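Local atomic coordinates of mediator of RNA polymerase II transcription subunit 18 (Schizosaccharomyces pombe, PDB entry 3C0T), a protein that serves as a subunit of the Mediator complex, the coactivator that conveys signals from gene-specific regulators to the RNA polymerase II transcription machinery. Residues I32-V37 and R57-I62; I125-E130 and I140-I145. All coordinates share one frame; numbering follows the deposited sequence.

Interaction 1 of 2, residues I32-V37 and R57-I62; sequences ILEFWV and RLCSNI
The indole of W36 lies over the side chain of C59, its non-hydrogen-bonded partner on the neighbouring antiparallel strand. C59 CB sits 3.4 Å from the centroid of the six-membered ring, almost on the ring normal, a CH-pi contact, while SG makes a sulfur-aromatic contact over the five-membered ring, 4.0 Å from its centroid. With SG anti to the backbone N (chi1 177°), the sulfur is carried along the indole toward E34, and SG comes within 3.7 Å of E34 CB. A small, polarisable thiol suits this place, since it is slim enough to lie close under the ring. The bond from W36 NE1 to E34 OE1 (3.0 Å), which it meets from above the carboxylate plane, helps hold the indole's rotation, and the same oxygen also forms a salt bridge with R139. R57 CB touches the indole at its edge, and the rings of Y124 and Y81 also meet it.

The other face of the strand pair is largely apolar, with S60 among its residues. V37 CG2 packs on L58 CD2 at 3.6 Å, and I62 fills the far end, with CG1 3.6 Å from L33 CG and CG2 against F35 CB. Four backbone bonds pair F35 with S60 and V37 with L58; beyond them I62 N reaches L33 O only weakly.

Segments 32-37 and 57-62 thus join strands 27-41 and 56-61 within the large curved antiparallel sheet of Med18. Strand 78-83 continues the sheet beyond 56-61, placing W78 against V37 and L58, whereas strand 118-133 flanks 27-41 on its other side.

Interaction 2 of 2, residues I125-E130 and I140-I145; sequences IIQGLE and IYQTLI
The phenol ring of Y141 is met obliquely by I126, whose CG2 lies 3.7 Å from Y141 CD2 and whose CD1 reaches the same CD2 atom; an apolar side chain from the chain of another protein also packs on Y141. The side chains of Q127 and Q142 lie side by side and point the same way, their amide planes 50° apart, with L144 CD2 3.5 Å from Q127 NE2.

Y141 CG stands between its backbone N and carbonyl carbon (chi1 69°), which stands the ring up off the sheet and leaves its CD2 side beside the two I126 methyls. The branched I126 suits the site because both methyls touch the tyrosine, and CD1 also bridges to T143 CB at 3.7 Å. Cut back to alanine, I126 would probably leave the CD2 side of Y141 and the CB of T143 without their aliphatic neighbour, opening a gap between them. Opposite Y141 stands G128: their CA atoms approach to 3.9 Å, and a side chain at this position would run into I140 O and Y141 CB, so the close pairing depends on the residue having none.

On the reverse face the aliphatic stem of Q127 rests on L144, with CB 3.5 Å from CD2, and L129 CB meets I140 CG2. Six backbone bonds alternate from I125 with L144, through Q127 with Q142, to L129 with I140; Q142 N to Q127 O is 2.7 Å.

Segments 125-130 and 140-145 form the body of the beta hairpin made by strands 118-133 and 136-146. Strand 165-173 borders its second strand, bringing W165 to Q127, I140 and Q142, while strand 27-41 borders its first.

In the fold
Strands 27-41 and 118-133 are neighbours, so interactions 1 and 2 are successive steps across one antiparallel sheet, their centres about 10 Å apart. I32 N to G128 O (2.7 Å) and I126 N to E34 O are probable hydrogen bonds joining them, and F35 packs on I125. Interaction 2 is the more buried; interaction 1 includes the exposed N61. Both reach the chain of another protein, interaction 2 by apolar packing of I126, Y141 and T143, interaction 1 by hydrogen bonds from R57 to its backbone. Their residues set the chemistry: a thiol under an indole beside a carboxylate, against isoleucine methyls beside a tyrosine ring, with a glycine allowing close backbone pairing next to it. R139 links both, through E34 and E130.

Interaction 1 of 2, residues I32-V37 and R57-I62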
loop_
_atom_site.group_PDB
_atom_site.type_symbol
_atom_site.label_atom_id
_atom_site.label_comp_id
_atom_site.label_asym_id
_atom_site.label_seq_id
_atom_site.Cartn_x
_atom_site.Cartn_y
_atom_site.Cartn_z
ATOM N N ILE A 32 -5.712 1.139 9.931
ATOM C CA ILE A 32 -5.171 0.176 8.996
ATOM C C ILE A 32 -3.960 -0.490 9.654
ATOM O O ILE A 32 -3.042 0.194 10.119
ATOM C CB ILE A 32 -4.659 0.866 7.704
ATOM C CG1 ILE A 32 -5.824 1.449 6.893
ATOM C CG2 ILE A 32 -3.814 -0.114 6.900
ATOM C CD1 ILE A 32 -6.810 0.417 6.351
ATOM N N LEU A 33 -3.975 -1.816 9.722
ATOM C CA LEU A 33 -2.834 -2.565 10.244
ATOM C C LEU A 33 -2.826 -3.872 9.455
ATOM O O LEU A 33 -3.612 -4.777 9.734
ATOM C CB LEU A 33 -2.958 -2.844 11.742
ATOM C CG LEU A 33 -1.623 -3.347 12.314
ATOM C CD1 LEU A 33 -0.598 -2.214 12.272
ATOM C CD2 LEU A 33 -1.802 -3.835 13.746
ATOM N N GLU A 34 -1.943 -3.951 8.461
ATOM C CA GLU A 34 -1.857 -5.127 7.593
ATOM C C GLU A 34 -0.485 -5.791 7.582
ATOM O O GLU A 34 0.545 -5.123 7.717
ATOM C CB GLU A 34 -2.208 -4.734 6.148
ATOM C CG GLU A 34 -3.475 -3.901 6.007
ATOM C CD GLU A 34 -3.625 -3.259 4.631
ATOM O OE1 GLU A 34 -2.599 -2.892 4.007
ATOM O OE2 GLU A 34 -4.779 -3.094 4.182
ATOM N N PHE A 35 -0.477 -7.108 7.415
ATOM C CA PHE A 35 0.771 -7.850 7.328
ATOM C C PHE A 35 0.865 -8.299 5.868
ATOM O O PHE A 35 -0.039 -8.967 5.355
ATOM C CB PHE A 35 0.753 -9.074 8.245
ATOM C CG PHE A 35 2.121 -9.600 8.573
ATOM C CD1 PHE A 35 2.701 -9.351 9.817
ATOM C CD2 PHE A 35 2.850 -10.308 7.627
ATOM C CE1 PHE A 35 3.996 -9.801 10.112
ATOM C CE2 PHE A 35 4.148 -10.763 7.910
ATOM C CZ PHE A 35 4.719 -10.507 9.156
ATOM N N TRP A 36 1.947 -7.910 5.198
ATOM C CA TRP A 36 2.155 -8.265 3.801
ATOM C C TRP A 36 3.347 -9.185 3.640
ATOM O O TRP A 36 4.412 -8.927 4.203
ATOM C CB TRP A 36 2.428 -7.019 2.948
ATOM C CG TRP A 36 1.259 -6.124 2.728
ATOM C CD1 TRP A 36 0.777 -5.180 3.589
ATOM C CD2 TRP A 36 0.415 -6.080 1.567
ATOM N NE1 TRP A 36 -0.306 -4.553 3.036
ATOM C CE2 TRP A 36 -0.551 -5.080 1.796
ATOM C CE3 TRP A 36 0.385 -6.786 0.356
ATOM C CZ2 TRP A 36 -1.545 -4.759 0.857
ATOM C CZ3 TRP A 36 -0.606 -6.472 -0.582
ATOM C CH2 TRP A 36 -1.555 -5.461 -0.324
ATOM N N VAL A 37 3.167 -10.253 2.869
ATOM C CA VAL A 37 4.263 -11.174 2.578
ATOM C C VAL A 37 4.257 -11.293 1.052
ATOM O O VAL A 37 3.213 -11.525 0.434
ATOM C CB VAL A 37 4.071 -12.575 3.244
ATOM C CG1 VAL A 37 3.527 -12.406 4.646
ATOM C CG2 VAL A 37 3.146 -13.439 2.417
ATOM N N ARG A 57 1.517 -10.906 -3.850
ATOM C CA ARG A 57 1.541 -10.061 -2.665
ATOM C C ARG A 57 0.355 -10.419 -1.781
ATOM O O ARG A 57 -0.794 -10.140 -2.120
ATOM C CB ARG A 57 1.494 -8.597 -3.114
ATOM C CG ARG A 57 2.665 -8.264 -4.033
ATOM C CD ARG A 57 2.501 -6.979 -4.841
ATOM N NE ARG A 57 3.613 -6.850 -5.782
ATOM C CZ ARG A 57 4.856 -6.539 -5.426
ATOM N NH1 ARG A 57 5.141 -6.305 -4.155
ATOM N NH2 ARG A 57 5.830 -6.515 -6.326
ATOM N N LEU A 58 0.643 -11.061 -0.653
ATOM C CA LEU A 58 -0.397 -11.496 0.267
ATOM C C LEU A 58 -0.623 -10.516 1.399
ATOM O O LEU A 58 0.317 -10.084 2.067
ATOM C CB LEU A 58 -0.046 -12.873 0.833
ATOM C CG LEU A 58 -0.275 -14.125 -0.035
ATOM C CD1 LEU A 58 -0.352 -13.786 -1.497
ATOM C CD2 LEU A 58 0.870 -15.099 0.220
ATOM N N CYS A 59 -1.885 -10.170 1.617
ATOM C CA CYS A 59 -2.224 -9.228 2.663
ATOM C C CYS A 59 -3.206 -9.799 3.666
ATOM O O CYS A 59 -4.259 -10.325 3.305
ATOM C CB CYS A 59 -2.808 -7.949 2.064
ATOM S SG CYS A 59 -3.327 -6.763 3.324
ATOM N N SER A 60 -2.840 -9.692 4.936
ATOM C CA SER A 60 -3.687 -10.159 6.012
ATOM C C SER A 60 -3.979 -8.980 6.926
ATOM O O SER A 60 -3.073 -8.231 7.301
ATOM C CB SER A 60 -2.985 -11.253 6.809
ATOM O OG SER A 60 -3.680 -11.495 8.017
ATOM N N ASN A 61 -5.247 -8.800 7.267
ATOM C CA ASN A 61 -5.628 -7.724 8.168
ATOM C C ASN A 61 -5.347 -8.211 9.590
ATOM O O ASN A 61 -6.099 -9.011 10.141
ATOM C CB ASN A 61 -7.113 -7.394 7.991
ATOM C CG ASN A 61 -7.579 -6.282 8.910
ATOM O OD1 ASN A 61 -8.725 -5.836 8.832
ATOM N ND2 ASN A 61 -6.694 -5.828 9.789
ATOM N N ILE A 62 -4.254 -7.747 10.183
ATOM C CA ILE A 62 -3.917 -8.184 11.532
ATOM C C ILE A 62 -4.615 -7.366 12.597
ATOM O O ILE A 62 -4.481 -7.632 13.787
ATOM C CB ILE A 62 -2.391 -8.179 11.773
ATOM C CG1 ILE A 62 -1.778 -6.856 11.331
ATOM C CG2 ILE A 62 -1.762 -9.340 11.021
ATOM C CD1 ILE A 62 -0.273 -6.798 11.511
#

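Interaction 2 of 2, residues I125-E130 and I140-I145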
loop_
_atom_site.group_PDB
_atom_site.type_symbol
_atom_site.label_atom_id
_atom_site.label_comp_id
_atom_site.label_asym_id
_atom_site.label_seq_id
_atom_site.Cartn_x
_atom_site.Cartn_y
_atom_site.Cartn_z
ATOM N N ILE A 125 4.940 -4.616 7.326
ATOM C CA ILE A 125 3.694 -4.274 7.975
ATOM C C ILE A 125 3.289 -2.852 7.604
ATOM O O ILE A 125 4.139 -1.969 7.490
ATOM C CB ILE A 125 3.853 -4.401 9.507
ATOM C CG1 ILE A 125 3.897 -5.884 9.888
ATOM C CG2 ILE A 125 2.727 -3.660 10.229
ATOM C CD1 ILE A 125 4.191 -6.142 11.355
ATOM N N ILE A 126 1.994 -2.646 7.378
ATOM C CA ILE A 126 1.487 -1.321 7.050
ATOM C C ILE A 126 0.644 -0.828 8.219
ATOM O O ILE A 126 -0.295 -1.503 8.668
ATOM C CB ILE A 126 0.601 -1.300 5.776
ATOM C CG1 ILE A 126 1.427 -1.664 4.534
ATOM C CG2 ILE A 126 0.010 0.096 5.585
ATOM C CD1 ILE A 126 2.653 -0.788 4.325
ATOM N N GLN A 127 1.008 0.354 8.703
ATOM C CA GLN A 127 0.341 1.014 9.807
ATOM C C GLN A 127 -0.181 2.351 9.288
ATOM O O GLN A 127 0.587 3.130 8.713
ATOM C CB GLN A 127 1.354 1.279 10.924
ATOM C CG GLN A 127 0.857 2.203 12.032
ATOM C CD GLN A 127 2.004 2.837 12.821
ATOM O OE1 GLN A 127 1.972 2.879 14.044
ATOM N NE2 GLN A 127 3.015 3.335 12.118
ATOM N N GLY A 128 -1.463 2.637 9.494
ATOM C CA GLY A 128 -1.977 3.907 9.024
ATOM C C GLY A 128 -3.460 4.128 9.222
ATOM O O GLY A 128 -4.138 3.361 9.919
ATOM N N LEU A 129 -3.953 5.192 8.591
ATOM C CA LEU A 129 -5.353 5.576 8.658
ATOM C C LEU A 129 -5.925 5.645 7.253
ATOM O O LEU A 129 -5.215 5.941 6.289
ATOM C CB LEU A 129 -5.498 6.949 9.333
ATOM C CG LEU A 129 -5.227 6.994 10.838
ATOM C CD1 LEU A 129 -5.157 8.445 11.329
ATOM C CD2 LEU A 129 -6.326 6.228 11.557
ATOM N N GLU A 130 -7.214 5.375 7.137
ATOM C CA GLU A 130 -7.851 5.415 5.839
ATOM C C GLU A 130 -9.093 6.292 5.888
ATOM O O GLU A 130 -9.919 6.172 6.796
ATOM C CB GLU A 130 -8.217 4.005 5.391
ATOM C CG GLU A 130 -8.165 3.829 3.897
ATOM C CD GLU A 130 -8.274 2.375 3.469
ATOM O OE1 GLU A 130 -9.342 1.770 3.711
ATOM O OE2 GLU A 130 -7.292 1.844 2.889
ATOM N N ILE A 140 -3.063 7.191 4.678
ATOM C CA ILE A 140 -1.823 7.805 5.138
ATOM C C ILE A 140 -1.205 6.706 5.997
ATOM O O ILE A 140 -1.796 6.265 6.985
ATOM C CB ILE A 140 -2.078 9.116 5.937
ATOM C CG1 ILE A 140 -0.743 9.750 6.333
ATOM C CG2 ILE A 140 -2.957 8.854 7.143
ATOM C CD1 ILE A 140 -0.878 11.184 6.833
ATOM N N TYR A 141 -0.024 6.242 5.608
ATOM C CA TYR A 141 0.586 5.128 6.322
ATOM C C TYR A 141 2.095 5.137 6.429
ATOM O O TYR A 141 2.789 5.940 5.812
ATOM C CB TYR A 141 0.190 3.812 5.647
ATOM C CG TYR A 141 0.814 3.625 4.276
ATOM C CD1 TYR A 141 0.253 4.213 3.138
ATOM C CD2 TYR A 141 1.972 2.862 4.112
ATOM C CE1 TYR A 141 0.825 4.045 1.877
ATOM C CE2 TYR A 141 2.556 2.689 2.851
ATOM C CZ TYR A 141 1.978 3.282 1.738
ATOM O OH TYR A 141 2.546 3.106 0.485
ATOM N N GLN A 142 2.588 4.181 7.205
ATOM C CA GLN A 142 4.008 4.010 7.425
ATOM C C GLN A 142 4.283 2.529 7.207
ATOM O O GLN A 142 3.460 1.688 7.580
ATOM C CB GLN A 142 4.346 4.409 8.858
ATOM C CG GLN A 142 5.757 4.920 9.029
ATOM C CD GLN A 142 5.899 5.757 10.270
ATOM O OE1 GLN A 142 5.740 5.261 11.396
ATOM N NE2 GLN A 142 6.179 7.046 10.081
ATOM N N THR A 143 5.402 2.189 6.578
ATOM C CA THR A 143 5.677 0.776 6.391
ATOM C C THR A 143 6.702 0.343 7.437
ATOM O O THR A 143 7.779 0.932 7.577
ATOM C CB THR A 143 6.108 0.446 4.923
ATOM O OG1 THR A 143 7.503 0.176 4.862
ATOM C CG2 THR A 143 5.757 1.577 4.003
ATOM N N LEU A 144 6.310 -0.667 8.208
ATOM C CA LEU A 144 7.118 -1.189 9.297
ATOM C C LEU A 144 7.728 -2.559 9.042
ATOM O O LEU A 144 7.415 -3.217 8.054
ATOM C CB LEU A 144 6.262 -1.225 10.566
ATOM C CG LEU A 144 6.076 0.062 11.393
ATOM C CD1 LEU A 144 6.577 1.296 10.650
ATOM C CD2 LEU A 144 4.605 0.200 11.765
ATOM N N ILE A 145 8.593 -2.980 9.959
ATOM C CA ILE A 145 9.283 -4.262 9.874
ATOM C C ILE A 145 9.036 -5.053 11.152
ATOM O O ILE A 145 9.248 -4.542 12.249
ATOM C CB ILE A 145 10.823 -4.050 9.719
ATOM C CG1 ILE A 145 11.115 -3.190 8.487
ATOM C CG2 ILE A 145 11.537 -5.389 9.596
ATOM C CD1 ILE A 145 10.595 -3.791 7.203
#